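Local coordinates for protein FOP (Homo sapiens, PDB 2D68) that is required for anchoring microtubules to the centrosome and for ciliation, and forms homodimers through its N-terminal domain, at residues B[27-32]-B[70-75]. Residues are numbered along the deposited sequence; the frame is centred on the assembly and turned at random.
Sequences EFLQFF and VGGPLL
Phe31, near the C-terminal end of helix 16-31, lays its ring against the backbone leading into helix 74-80, an example of an aromatic ring covering the peptide that leads into a helix. CG stands anti to the backbone N (chi1 -170°), which carries the ring out from the helix toward Gly72 and Pro73. CB starts against Pro73 CB, 4.0 Å away; CG lies by Pro73 CA and N; CD2 and CE2 meet Pro73 CD, which sits over the ring face in a CH-pi contact, 4.0 Å from the centroid. On the other flank, CD1 and CE1 lie under Gly72 O, and CE1 approaches Val70 O at the edge; at the tip CZ meets Gly72 CA and C. Replacing Phe31 by an alanine would probably uncover the Gly72–Pro73 peptide and cost Pro73 CD its CH-pi partner. Pro73 CG touches Phe28 CD1 and Phe32 CE2, and Phe12 of the second subunit packs on the proline. Glu27 OE2 pairs with Arg54, which also binds Gly72 O. Thus a buried carboxylate, probably charge-balanced by arginine, accepts Leu74 N directly at Glu27 OE1 (2.8 Å, 168°; syn side, but 28° out of the carboxylate plane) and Leu75 N through water, at the first turn of helix 74-80.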
# COMPACT_ATOMS: atom_id res chain seq x y z
N GLU B 27 -5.03 0.41 -5.00
CA GLU B 27 -4.75 -0.30 -6.25
C GLU B 27 -4.27 -1.71 -5.96
O GLU B 27 -4.60 -2.63 -6.69
CB GLU B 27 -3.76 0.46 -7.14
CG GLU B 27 -3.75 -0.05 -8.61
CD GLU B 27 -2.78 -1.21 -8.87
OE1 GLU B 27 -1.74 -1.31 -8.18
OE2 GLU B 27 -3.05 -2.01 -9.78
N PHE B 28 -3.48 -1.88 -4.91
CA PHE B 28 -3.06 -3.21 -4.50
C PHE B 28 -4.29 -4.08 -4.16
O PHE B 28 -4.39 -5.22 -4.60
CB PHE B 28 -2.10 -3.11 -3.30
CG PHE B 28 -1.82 -4.43 -2.67
CD1 PHE B 28 -0.74 -5.20 -3.06
CD2 PHE B 28 -2.64 -4.92 -1.64
CE1 PHE B 28 -0.50 -6.45 -2.48
CE2 PHE B 28 -2.39 -6.16 -1.05
CZ PHE B 28 -1.32 -6.92 -1.48
N LEU B 29 -5.23 -3.52 -3.40
CA LEU B 29 -6.44 -4.26 -3.03
C LEU B 29 -7.23 -4.63 -4.28
O LEU B 29 -7.71 -5.77 -4.42
CB LEU B 29 -7.30 -3.45 -2.05
CG LEU B 29 -6.64 -3.06 -0.73
CD1 LEU B 29 -7.61 -2.13 0.05
CD2 LEU B 29 -6.30 -4.29 0.11
N GLN B 30 -7.36 -3.69 -5.21
CA GLN B 30 -8.10 -3.96 -6.45
C GLN B 30 -7.39 -5.00 -7.32
O GLN B 30 -8.03 -5.92 -7.86
CB GLN B 30 -8.38 -2.66 -7.20
CG GLN B 30 -9.26 -1.73 -6.35
CD GLN B 30 -9.98 -0.66 -7.12
OE1 GLN B 30 -9.68 0.52 -6.98
NE2 GLN B 30 -10.98 -1.06 -7.90
N PHE B 31 -6.07 -4.87 -7.41
CA PHE B 31 -5.28 -5.82 -8.22
C PHE B 31 -5.51 -7.29 -7.84
O PHE B 31 -5.59 -8.16 -8.72
CB PHE B 31 -3.77 -5.50 -8.16
CG PHE B 31 -2.97 -6.28 -9.17
CD1 PHE B 31 -2.87 -5.84 -10.49
CD2 PHE B 31 -2.41 -7.51 -8.82
CE1 PHE B 31 -2.17 -6.60 -11.43
CE2 PHE B 31 -1.69 -8.27 -9.75
CZ PHE B 31 -1.59 -7.80 -11.06
N PHE B 32 -5.60 -7.55 -6.54
CA PHE B 32 -5.77 -8.92 -6.04
C PHE B 32 -7.22 -9.26 -5.71
O PHE B 32 -7.49 -10.26 -5.03
CB PHE B 32 -4.83 -9.19 -4.88
CG PHE B 32 -3.40 -9.34 -5.30
CD1 PHE B 32 -3.02 -10.42 -6.09
CD2 PHE B 32 -2.45 -8.37 -4.96
CE1 PHE B 32 -1.71 -10.56 -6.53
CE2 PHE B 32 -1.12 -8.52 -5.39
CZ PHE B 32 -0.75 -9.62 -6.15
N VAL B 70 2.58 -5.07 -15.98
CA VAL B 70 1.13 -5.35 -16.02
C VAL B 70 0.69 -6.51 -15.14
O VAL B 70 -0.49 -6.56 -14.70
CB VAL B 70 0.56 -5.49 -17.48
CG1 VAL B 70 0.73 -4.20 -18.24
CG2 VAL B 70 1.16 -6.70 -18.23
N GLY B 71 1.63 -7.41 -14.87
CA GLY B 71 1.37 -8.66 -14.16
C GLY B 71 1.43 -8.55 -12.65
O GLY B 71 1.26 -9.54 -11.94
N GLY B 72 1.67 -7.33 -12.15
CA GLY B 72 1.72 -7.12 -10.70
C GLY B 72 1.05 -5.82 -10.31
O GLY B 72 0.77 -4.98 -11.16
N PRO B 73 0.78 -5.64 -9.00
CA PRO B 73 0.24 -4.35 -8.57
C PRO B 73 1.31 -3.29 -8.77
O PRO B 73 2.50 -3.62 -8.87
CB PRO B 73 -0.04 -4.57 -7.07
CG PRO B 73 1.01 -5.61 -6.68
CD PRO B 73 1.05 -6.54 -7.88
N LEU B 74 0.91 -2.03 -8.86
CA LEU B 74 1.89 -0.99 -9.11
C LEU B 74 2.94 -0.90 -7.99
O LEU B 74 4.11 -0.61 -8.24
CB LEU B 74 1.19 0.34 -9.36
CG LEU B 74 1.95 1.31 -10.24
CD1 LEU B 74 2.15 0.74 -11.64
CD2 LEU B 74 1.15 2.62 -10.30
N LEU B 75 2.53 -1.16 -6.74
CA LEU B 75 3.48 -1.14 -5.62
C LEU B 75 4.60 -2.15 -5.80
O LEU B 75 5.70 -1.98 -5.27
CB LEU B 75 2.76 -1.40 -4.29
CG LEU B 75 2.13 -0.18 -3.63
CD1 LEU B 75 1.28 -0.58 -2.43
CD2 LEU B 75 3.21 0.84 -3.22
O HOH W 1 -0.32 -1.12 -5.84